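Local atomic coordinates of putative diflavin flavoprotein A 5 (Nostoc sp. PCC 7120, PDB entry 4FEK), a protein that probably passes electrons from NADH to oxygen, reducing it to water, the present fragment being its metallo-beta-lactamase-like N-terminal domain. Residues 17-27 / 39-49; 148-156 / 208-219. One frame throughout, in Å; residues are numbered along the deposited sequence.

Contact 1 of 2, residues 17-27 / 39-49; sequences NTKVLRARSWS and RGTTSNSYVIE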
loop_
_atom_site.group_PDB
_atom_site.type_symbol
_atom_site.label_atom_id
_atom_site.label_comp_id
_atom_site.label_asym_id
_atom_site.label_seq_id
_atom_site.Cartn_x
_atom_site.Cartn_y
_atom_site.Cartn_z
ATOM N N ASN A 17 -1.615 16.006 8.479
ATOM C CA ASN A 17 -2.906 15.430 8.113
ATOM C C ASN A 17 -2.830 13.960 7.717
ATOM O O ASN A 17 -3.751 13.438 7.093
ATOM C CB ASN A 17 -3.546 16.209 6.972
ATOM C CG ASN A 17 -3.905 17.637 7.366
ATOM O OD1 ASN A 17 -4.429 17.888 8.463
ATOM N ND2 ASN A 17 -3.635 18.571 6.473
ATOM N N THR A 18 -1.762 13.292 8.119
ATOM C CA THR A 18 -1.572 11.896 7.714
ATOM C C THR A 18 -1.302 10.973 8.889
ATOM O O THR A 18 -0.415 11.240 9.725
ATOM C CB THR A 18 -0.410 11.780 6.704
ATOM O OG1 THR A 18 -0.555 12.782 5.694
ATOM C CG2 THR A 18 -0.366 10.370 6.036
ATOM N N LYS A 19 -2.040 9.861 8.920
ATOM C CA LYS A 19 -1.837 8.806 9.904
ATOM C C LYS A 19 -1.690 7.443 9.234
ATOM O O LYS A 19 -2.265 7.219 8.158
ATOM C CB LYS A 19 -3.039 8.700 10.843
ATOM C CG LYS A 19 -3.293 9.972 11.654
ATOM C CD LYS A 19 -4.472 9.775 12.611
ATOM C CE LYS A 19 -4.598 10.975 13.565
ATOM N NZ LYS A 19 -5.947 11.027 14.212
ATOM N N VAL A 20 -0.955 6.549 9.891
ATOM C CA VAL A 20 -0.885 5.138 9.480
ATOM C C VAL A 20 -1.693 4.335 10.482
ATOM O O VAL A 20 -1.732 4.689 11.674
ATOM C CB VAL A 20 0.585 4.602 9.365
ATOM C CG1 VAL A 20 1.344 4.694 10.702
ATOM C CG2 VAL A 20 0.599 3.132 8.865
ATOM N N LEU A 21 -2.392 3.311 9.981
ATOM C CA LEU A 21 -2.937 2.246 10.800
ATOM C C LEU A 21 -2.195 0.977 10.410
ATOM O O LEU A 21 -2.332 0.525 9.279
ATOM C CB LEU A 21 -4.439 2.057 10.521
ATOM C CG LEU A 21 -5.396 3.098 11.119
ATOM C CD1 LEU A 21 -5.317 4.403 10.337
ATOM C CD2 LEU A 21 -6.836 2.566 11.160
ATOM N N ARG A 22 -1.383 0.428 11.313
ATOM C CA ARG A 22 -0.667 -0.823 11.027
ATOM C C ARG A 22 -1.386 -1.970 11.715
ATOM O O ARG A 22 -1.404 -2.051 12.947
ATOM C CB ARG A 22 0.771 -0.767 11.551
ATOM C CG ARG A 22 1.553 0.478 11.172
ATOM C CD ARG A 22 2.893 0.444 11.922
ATOM N NE ARG A 22 3.846 -0.406 11.255
ATOM C CZ ARG A 22 4.697 -1.260 11.822
ATOM N NH1 ARG A 22 4.766 -1.461 13.127
ATOM N NH2 ARG A 22 5.497 -1.946 11.034
ATOM N N ALA A 23 -2.022 -2.820 10.932
ATOM C CA ALA A 23 -2.667 -4.006 11.464
ATOM C C ALA A 23 -1.557 -5.014 11.628
ATOM O O ALA A 23 -0.866 -5.337 10.657
ATOM C CB ALA A 23 -3.682 -4.519 10.485
ATOM N N ARG A 24 -1.382 -5.511 12.845
ATOM C CA ARG A 24 -0.210 -6.318 13.166
ATOM C C ARG A 24 -0.566 -7.758 13.461
ATOM O O ARG A 24 -1.595 -8.041 14.098
ATOM C CB ARG A 24 0.557 -5.712 14.354
ATOM C CG ARG A 24 1.010 -4.284 14.121
ATOM C CD ARG A 24 2.021 -3.857 15.153
ATOM N NE ARG A 24 1.470 -3.886 16.504
ATOM C CZ ARG A 24 2.194 -3.760 17.611
ATOM N NH1 ARG A 24 3.507 -3.582 17.539
ATOM N NH2 ARG A 24 1.601 -3.821 18.798
ATOM N N SER A 25 0.288 -8.670 12.989
ATOM C CA SER A 25 0.181 -10.074 13.356
ATOM C C SER A 25 1.555 -10.674 13.691
ATOM O O SER A 25 2.500 -10.585 12.904
ATOM C CB SER A 25 -0.495 -10.892 12.259
ATOM O OG SER A 25 -0.651 -12.252 12.677
ATOM N N TRP A 26 1.668 -11.275 14.867
ATOM C CA TRP A 26 2.956 -11.851 15.273
ATOM C C TRP A 26 3.252 -13.212 14.629
ATOM O O TRP A 26 4.368 -13.736 14.738
ATOM C CB TRP A 26 3.054 -11.901 16.802
ATOM C CG TRP A 26 2.936 -10.517 17.389
ATOM C CD1 TRP A 26 1.788 -9.873 17.768
ATOM C CD2 TRP A 26 4.005 -9.593 17.614
ATOM N NE1 TRP A 26 2.081 -8.608 18.223
ATOM C CE2 TRP A 26 3.435 -8.415 18.144
ATOM C CE3 TRP A 26 5.388 -9.648 17.419
ATOM C CZ2 TRP A 26 4.204 -7.304 18.489
ATOM C CZ3 TRP A 26 6.152 -8.544 17.765
ATOM C CH2 TRP A 26 5.558 -7.389 18.300
ATOM N N SER A 27 2.259 -13.765 13.939
ATOM C CA SER A 27 2.406 -15.046 13.243
ATOM C C SER A 27 2.005 -14.880 11.783
ATOM O O SER A 27 1.389 -13.869 11.413
ATOM C CB SER A 27 1.538 -16.112 13.915
ATOM O OG SER A 27 0.190 -15.673 13.980
ATOM N N ARG A 39 8.478 -14.090 11.408
ATOM C CA ARG A 39 8.612 -12.865 12.198
ATOM C C ARG A 39 7.326 -12.040 12.177
ATOM O O ARG A 39 7.318 -10.879 12.572
ATOM C CB ARG A 39 9.806 -12.027 11.722
ATOM C CG ARG A 39 11.161 -12.648 12.101
ATOM C CD ARG A 39 12.317 -12.119 11.255
ATOM N NE ARG A 39 13.557 -12.830 11.578
ATOM C CZ ARG A 39 14.677 -12.772 10.863
ATOM N NH1 ARG A 39 14.731 -12.034 9.764
ATOM N NH2 ARG A 39 15.748 -13.459 11.254
ATOM N N GLY A 40 6.242 -12.658 11.724
ATOM C CA GLY A 40 4.969 -11.968 11.630
ATOM C C GLY A 40 4.970 -11.012 10.461
ATOM O O GLY A 40 5.790 -11.136 9.536
ATOM N N THR A 41 4.057 -10.053 10.498
ATOM C CA THR A 41 3.857 -9.117 9.395
ATOM C C THR A 41 2.971 -7.965 9.901
ATOM O O THR A 41 2.360 -8.066 10.971
ATOM C CB THR A 41 3.136 -9.836 8.213
ATOM O OG1 THR A 41 2.925 -8.920 7.137
ATOM C CG2 THR A 41 1.792 -10.416 8.651
ATOM N N THR A 42 2.951 -6.856 9.175
ATOM C CA THR A 42 1.895 -5.868 9.364
ATOM C C THR A 42 1.272 -5.589 8.010
ATOM O O THR A 42 1.907 -5.802 6.972
ATOM C CB THR A 42 2.438 -4.531 9.950
ATOM O OG1 THR A 42 3.086 -3.752 8.928
ATOM C CG2 THR A 42 3.414 -4.787 11.090
ATOM N N SER A 43 0.012 -5.173 8.017
ATOM C CA SER A 43 -0.603 -4.600 6.833
ATOM C C SER A 43 -0.931 -3.141 7.129
ATOM O O SER A 43 -1.684 -2.834 8.070
ATOM C CB SER A 43 -1.869 -5.354 6.445
ATOM O OG SER A 43 -2.445 -4.763 5.291
ATOM N N ASN A 44 -0.343 -2.247 6.346
ATOM C CA ASN A 44 -0.427 -0.818 6.627
ATOM C C ASN A 44 -1.455 -0.099 5.763
ATOM O O ASN A 44 -1.457 -0.221 4.550
ATOM C CB ASN A 44 0.947 -0.161 6.477
ATOM C CG ASN A 44 2.031 -0.882 7.260
ATOM O OD1 ASN A 44 1.775 -1.465 8.315
ATOM N ND2 ASN A 44 3.260 -0.853 6.730
ATOM N N SER A 45 -2.336 0.661 6.406
ATOM C CA SER A 45 -3.306 1.453 5.684
ATOM C C SER A 45 -3.073 2.899 6.138
ATOM O O SER A 45 -2.513 3.141 7.209
ATOM C CB SER A 45 -4.731 0.993 6.048
ATOM O OG SER A 45 -5.697 1.660 5.265
ATOM N N TYR A 46 -3.495 3.855 5.330
ATOM C CA TYR A 46 -3.183 5.248 5.631
ATOM C C TYR A 46 -4.434 6.116 5.495
ATOM O O TYR A 46 -5.360 5.763 4.763
ATOM C CB TYR A 46 -2.089 5.756 4.683
ATOM C CG TYR A 46 -0.810 4.978 4.817
ATOM C CD1 TYR A 46 0.172 5.372 5.706
ATOM C CD2 TYR A 46 -0.615 3.790 4.098
ATOM C CE1 TYR A 46 1.359 4.629 5.860
ATOM C CE2 TYR A 46 0.548 3.043 4.251
ATOM C CZ TYR A 46 1.529 3.465 5.120
ATOM O OH TYR A 46 2.685 2.715 5.254
ATOM N N VAL A 47 -4.445 7.251 6.198
ATOM C CA VAL A 47 -5.558 8.209 6.141
ATOM C C VAL A 47 -4.965 9.590 5.921
ATOM O O VAL A 47 -4.072 9.998 6.660
ATOM C CB VAL A 47 -6.360 8.243 7.464
ATOM C CG1 VAL A 47 -7.574 9.157 7.311
ATOM C CG2 VAL A 47 -6.790 6.828 7.871
ATOM N N ILE A 48 -5.395 10.270 4.862
ATOM C CA ILE A 48 -5.007 11.665 4.650
ATOM C C ILE A 48 -6.256 12.536 4.786
ATOM O O ILE A 48 -7.250 12.334 4.078
ATOM C CB ILE A 48 -4.394 11.906 3.253
ATOM C CG1 ILE A 48 -3.187 10.990 3.017
ATOM C CG2 ILE A 48 -3.998 13.378 3.095
ATOM C CD1 ILE A 48 -2.838 10.839 1.513
ATOM N N GLU A 49 -6.203 13.520 5.681
ATOM C CA GLU A 49 -7.372 14.363 5.913
ATOM C C GLU A 49 -7.128 15.780 5.442
ATOM O O GLU A 49 -6.540 16.577 6.171
ATOM C CB GLU A 49 -7.715 14.413 7.405
ATOM C CG GLU A 49 -8.268 13.133 7.976
ATOM C CD GLU A 49 -8.597 13.265 9.457
ATOM O OE1 GLU A 49 -8.395 14.369 10.022
ATOM O OE2 GLU A 49 -9.056 12.266 10.053
#

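Contact 2 of 2, residues 148-156 / 208-219; sequences FLPIPSPRW and HAIHVEAALEKI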
loop_
_atom_site.group_PDB
_atom_site.type_symbol
_atom_site.label_atom_id
_atom_site.label_comp_id
_atom_site.label_asym_id
_atom_site.label_seq_id
_atom_site.Cartn_x
_atom_site.Cartn_y
_atom_site.Cartn_z
ATOM N N PHE A 148 -0.629 10.234 -9.324
ATOM C CA PHE A 148 -0.763 8.784 -9.484
ATOM C C PHE A 148 0.185 8.204 -10.527
ATOM O O PHE A 148 0.277 8.708 -11.660
ATOM C CB PHE A 148 -2.216 8.420 -9.797
ATOM C CG PHE A 148 -3.155 8.721 -8.665
ATOM C CD1 PHE A 148 -3.790 9.955 -8.581
ATOM C CD2 PHE A 148 -3.362 7.797 -7.655
ATOM C CE1 PHE A 148 -4.637 10.252 -7.516
ATOM C CE2 PHE A 148 -4.221 8.091 -6.591
ATOM C CZ PHE A 148 -4.853 9.315 -6.530
ATOM N N LEU A 149 0.892 7.145 -10.138
ATOM C CA LEU A 149 1.875 6.520 -11.006
ATOM C C LEU A 149 1.547 5.038 -11.148
ATOM O O LEU A 149 1.938 4.220 -10.315
ATOM C CB LEU A 149 3.293 6.699 -10.455
ATOM C CG LEU A 149 3.833 8.121 -10.222
ATOM C CD1 LEU A 149 3.311 8.761 -8.926
ATOM C CD2 LEU A 149 5.347 8.112 -10.223
ATOM N N PRO A 150 0.810 4.690 -12.212
ATOM C CA PRO A 150 0.493 3.276 -12.410
ATOM C C PRO A 150 1.789 2.543 -12.682
ATOM O O PRO A 150 2.621 3.005 -13.485
ATOM C CB PRO A 150 -0.403 3.282 -13.665
ATOM C CG PRO A 150 -0.952 4.686 -13.719
ATOM C CD PRO A 150 0.183 5.545 -13.235
ATOM N N ILE A 151 1.960 1.422 -12.000
ATOM C CA ILE A 151 3.110 0.548 -12.239
ATOM C C ILE A 151 2.613 -0.855 -12.572
ATOM O O ILE A 151 2.842 -1.805 -11.827
ATOM C CB ILE A 151 4.106 0.566 -11.042
ATOM C CG1 ILE A 151 3.378 0.325 -9.716
ATOM C CG2 ILE A 151 4.867 1.914 -11.000
ATOM C CD1 ILE A 151 4.322 -0.071 -8.588
ATOM N N PRO A 152 1.934 -0.993 -13.734
ATOM C CA PRO A 152 1.363 -2.298 -14.081
ATOM C C PRO A 152 2.464 -3.363 -14.285
ATOM O O PRO A 152 3.487 -3.092 -14.925
ATOM C CB PRO A 152 0.652 -2.016 -15.415
ATOM C CG PRO A 152 1.413 -0.863 -16.019
ATOM C CD PRO A 152 1.780 -0.010 -14.820
ATOM N N SER A 153 2.226 -4.557 -13.751
ATOM C CA SER A 153 3.119 -5.693 -13.926
ATOM C C SER A 153 2.268 -6.955 -14.068
ATOM O O SER A 153 1.089 -6.970 -13.668
ATOM C CB SER A 153 4.073 -5.812 -12.731
ATOM O OG SER A 153 3.370 -6.120 -11.539
ATOM N N PRO A 154 2.852 -8.027 -14.622
ATOM C CA PRO A 154 2.093 -9.268 -14.790
ATOM C C PRO A 154 1.459 -9.756 -13.483
ATOM O O PRO A 154 0.301 -10.172 -13.476
ATOM C CB PRO A 154 3.156 -10.253 -15.293
ATOM C CG PRO A 154 4.126 -9.374 -16.039
ATOM C CD PRO A 154 4.201 -8.115 -15.221
ATOM N N ARG A 155 2.190 -9.662 -12.381
ATOM C CA ARG A 155 1.672 -10.038 -11.066
ATOM C C ARG A 155 0.590 -9.073 -10.530
ATOM O O ARG A 155 -0.413 -9.504 -9.931
ATOM C CB ARG A 155 2.835 -10.135 -10.080
ATOM C CG ARG A 155 2.436 -10.413 -8.649
ATOM C CD ARG A 155 1.923 -11.827 -8.486
ATOM N NE ARG A 155 1.675 -12.148 -7.082
ATOM C CZ ARG A 155 0.630 -11.712 -6.385
ATOM N NH1 ARG A 155 -0.274 -10.920 -6.957
ATOM N NH2 ARG A 155 0.488 -12.062 -5.114
ATOM N N TRP A 156 0.806 -7.766 -10.727
ATOM C CA TRP A 156 -0.166 -6.733 -10.327
ATOM C C TRP A 156 -0.482 -5.769 -11.474
ATOM O O TRP A 156 0.081 -4.680 -11.551
ATOM C CB TRP A 156 0.312 -5.927 -9.097
ATOM C CG TRP A 156 0.568 -6.752 -7.882
ATOM C CD1 TRP A 156 -0.368 -7.257 -7.007
ATOM C CD2 TRP A 156 1.844 -7.171 -7.393
ATOM N NE1 TRP A 156 0.260 -7.968 -6.010
ATOM C CE2 TRP A 156 1.616 -7.926 -6.223
ATOM C CE3 TRP A 156 3.169 -6.994 -7.847
ATOM C CZ2 TRP A 156 2.656 -8.504 -5.495
ATOM C CZ3 TRP A 156 4.205 -7.572 -7.116
ATOM C CH2 TRP A 156 3.941 -8.310 -5.955
ATOM N N HIS A 208 9.883 -10.430 -11.093
ATOM C CA HIS A 208 9.389 -9.392 -11.981
ATOM C C HIS A 208 10.429 -8.276 -12.084
ATOM O O HIS A 208 10.085 -7.104 -12.176
ATOM C CB HIS A 208 8.073 -8.848 -11.421
ATOM C CG HIS A 208 7.204 -9.905 -10.807
ATOM N ND1 HIS A 208 6.591 -10.894 -11.553
ATOM C CD2 HIS A 208 6.854 -10.135 -9.515
ATOM C CE1 HIS A 208 5.905 -11.688 -10.748
ATOM N NE2 HIS A 208 6.044 -11.248 -9.507
ATOM N N ALA A 209 11.706 -8.643 -12.073
ATOM C CA ALA A 209 12.778 -7.646 -11.996
ATOM C C ALA A 209 12.743 -6.524 -13.051
ATOM O O ALA A 209 13.020 -5.367 -12.722
ATOM C CB ALA A 209 14.152 -8.331 -11.986
ATOM N N ILE A 210 12.431 -6.838 -14.313
ATOM C CA ILE A 210 12.360 -5.756 -15.305
ATOM C C ILE A 210 11.237 -4.758 -14.976
ATOM O O ILE A 210 11.363 -3.569 -15.247
ATOM C CB ILE A 210 12.186 -6.247 -16.760
ATOM C CG1 ILE A 210 10.923 -7.089 -16.891
ATOM C CG2 ILE A 210 13.451 -6.994 -17.246
ATOM C CD1 ILE A 210 10.519 -7.348 -18.333
ATOM N N HIS A 211 10.149 -5.241 -14.391
ATOM C CA HIS A 211 9.108 -4.312 -13.960
ATOM C C HIS A 211 9.502 -3.521 -12.723
ATOM O O HIS A 211 9.099 -2.374 -12.582
ATOM C CB HIS A 211 7.779 -5.023 -13.746
ATOM C CG HIS A 211 7.119 -5.427 -15.020
ATOM N ND1 HIS A 211 7.421 -6.606 -15.661
ATOM C CD2 HIS A 211 6.202 -4.795 -15.789
ATOM C CE1 HIS A 211 6.705 -6.692 -16.771
ATOM N NE2 HIS A 211 5.949 -5.614 -16.867
ATOM N N VAL A 212 10.276 -4.121 -11.821
ATOM C CA VAL A 212 10.776 -3.348 -10.673
ATOM C C VAL A 212 11.631 -2.178 -11.149
ATOM O O VAL A 212 11.516 -1.066 -10.643
ATOM C CB VAL A 212 11.598 -4.241 -9.741
ATOM C CG1 VAL A 212 12.228 -3.426 -8.620
ATOM C CG2 VAL A 212 10.715 -5.349 -9.215
ATOM N N GLU A 213 12.487 -2.440 -12.140
ATOM C CA GLU A 213 13.340 -1.400 -12.717
ATOM C C GLU A 213 12.511 -0.284 -13.329
ATOM O O GLU A 213 12.842 0.889 -13.169
ATOM C CB GLU A 213 14.306 -1.974 -13.780
ATOM C CG GLU A 213 15.331 -2.955 -13.230
ATOM C CD GLU A 213 16.385 -3.385 -14.261
ATOM O OE1 GLU A 213 16.078 -3.452 -15.482
ATOM O OE2 GLU A 213 17.533 -3.658 -13.834
ATOM N N ALA A 214 11.449 -0.654 -14.046
ATOM C CA ALA A 214 10.561 0.332 -14.673
ATOM C C ALA A 214 9.887 1.203 -13.603
ATOM O O ALA A 214 9.757 2.419 -13.760
ATOM C CB ALA A 214 9.496 -0.370 -15.552
ATOM N N ALA A 215 9.461 0.563 -12.513
ATOM C CA ALA A 215 8.864 1.290 -11.392
ATOM C C ALA A 215 9.853 2.281 -10.761
ATOM O O ALA A 215 9.511 3.439 -10.490
ATOM C CB ALA A 215 8.327 0.307 -10.337
ATOM N N LEU A 216 11.078 1.825 -10.534
ATOM C CA LEU A 216 12.119 2.687 -9.979
ATOM C C LEU A 216 12.372 3.897 -10.877
ATOM O O LEU A 216 12.519 5.021 -10.393
ATOM C CB LEU A 216 13.412 1.892 -9.747
ATOM C CG LEU A 216 13.333 0.753 -8.714
ATOM C CD1 LEU A 216 14.682 0.025 -8.608
ATOM C CD2 LEU A 216 12.888 1.256 -7.346
ATOM N N GLU A 217 12.401 3.670 -12.190
ATOM C CA GLU A 217 12.587 4.780 -13.119
ATOM C C GLU A 217 11.436 5.795 -13.003
ATOM O O GLU A 217 11.672 6.999 -13.006
ATOM C CB GLU A 217 12.704 4.275 -14.560
ATOM C CG GLU A 217 13.589 5.140 -15.466
ATOM C CD GLU A 217 12.968 6.489 -15.810
ATOM O OE1 GLU A 217 11.741 6.537 -16.043
ATOM O OE2 GLU A 217 13.709 7.500 -15.851
ATOM N N LYS A 218 10.203 5.295 -12.928
ATOM C CA LYS A 218 9.009 6.155 -12.774
ATOM C C LYS A 218 9.058 7.051 -11.548
ATOM O O LYS A 218 8.722 8.238 -11.612
ATOM C CB LYS A 218 7.715 5.325 -12.749
ATOM C CG LYS A 218 7.177 4.953 -14.125
ATOM C CD LYS A 218 6.190 3.791 -14.033
ATOM C CE LYS A 218 5.936 3.147 -15.399
ATOM N NZ LYS A 218 5.479 1.723 -15.285
ATOM N N ILE A 219 9.476 6.499 -10.420
ATOM C CA ILE A 219 9.477 7.288 -9.202
ATOM C C ILE A 219 10.734 8.139 -9.040
ATOM O O ILE A 219 10.763 9.032 -8.196
ATOM C CB ILE A 219 9.285 6.412 -7.946
ATOM C CG1 ILE A 219 10.519 5.561 -7.685
ATOM C CG2 ILE A 219 8.017 5.539 -8.055
ATOM C CD1 ILE A 219 10.359 4.624 -6.487
#

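Contact 1 of 2, residues 17-27 / 39-49
Residues 18-25 and 41-49 pair from Thr18 with Ile48 to Ser25 with Thr41, an antiparallel hairpin within the larger sheet of the metallo-beta-lactamase-like sandwich; strands 8-15 and 53-56 flank the pair in that sheet. The backbone ladder has nine N-H...O=C bonds. Each of the hydrogen-bonded pairs Lys19-Val47, Leu21-Ser45, Ala23-Ser43 and Ser25-Thr41 is joined in both directions, and Glu49 N adds a last bond to Asn17 O at 2.8 Å. The straightest runs from Ser45 N to Leu21 O (2.9 Å, 174° at the hydrogen). Between these rungs come CA-H...O contacts such as Thr42 CA to Ala23 O, 3.1 Å.

Polar side chains mesh on the face that carries Arg22, Thr42 and Asn44. The hydroxyl Thr42 OG1 donates to Asn44 OD1 over 2.7 Å and also takes the N-H of Gly232, while Asn44 ND2 bonds to Gly232 O, which fixes the turn of the amide. Thr42 CG2 sits over one face of the Arg22 guanidinium, toward its rim, 3.5 Å from NH2; the arginine reaches it by bending at chi3 (81°), and its NH1 is bound to Gln10 OE1.

Apolar contacts occur on both faces. Leu21 and Val47 share the side with helix 61-74, with Leu21 CD1 and Val47 CG2 3.8 Å apart. On the other side Val20 and Tyr46 lie alongside each other, and Tyr46 OH reaches across to Val229 O in the second sheet. A chi1 of 60° turns CG2 of Val20, rather than CG1, to the tyrosine ring, and this methyl comes within 3.4 Å of Tyr46 CE1.

Contact 2 of 2, residues 148-156 / 208-219
Where strand 145-150 of the smaller sheet in the metallo-beta-lactamase-like sandwich runs out into a proline-rich loop, Leu149, Ile151, Ser153, Pro154 and Arg155 lie along helix 209-219 and the His208 that precedes it. Strand end and helix run nearly antiparallel (160°), their axes 9.6 Å apart at closest approach, and contacts follow the chain as it passes from the last turn of the helix back to its first.

At the strand end, Leu149 CD2 rests 3.7 Å from Lys218 O and also near Ile219 CG2. Ile151 sends CG2 into the angle between Ala215 and Lys218, 3.9 Å from Ala215 CB and slightly nearer to Lys218 CD. The extended lysine chain then passes alongside the backbone where the strand ends, placing NZ 3.6 Å from Pro150 O. A di(hydroxyethyl)ether molecule, probably from the crystallisation liquor, lies near this amine and hydrogen-bonds to Pro152 O.

Two imidazoles take up the other end. Pro154 CD stands over one face of the His211 ring, offset toward the rim and 3.3 Å from CE1, in a CH-pi contact; Ser153 CA makes a second, off-centre one. His208, at the N-cap position, offers a ring face to Arg155 CB, which in one of the arginine's two conformers is 3.4 Å from NE2. The loop is stiffened from within: Ser153 OG, set between N and the carbonyl carbon by a chi1 of 65°, accepts from Trp156 N in an ST motif, while Trp156 in turn meets His87 edge-to-face.

The two segments share no conventional hydrogen bond; the join between them rests on apolar packing and CH-pi contacts, which depend on close fit of shape more than on donor and acceptor pairing.

The two contacts belong to different sheets of the same sandwich and share no strand or helix. Their centres lie 23 Å apart on opposite sides of the middle of the chain, with about 8 Å between nearest atoms. Contact 1 is largely buried, strand against strand, so the backbone groups facing across it pair with each other, alternate ones turn mainly to neighbouring strands, and side chains fill both faces. Contact 2 is only partly buried: a loop lies along a helix near the surface, the helix backbone bonds largely to itself, and side chains supply the join. Regular amide pairing in one gives way to imidazole faces, prolines and methyl groups in the other.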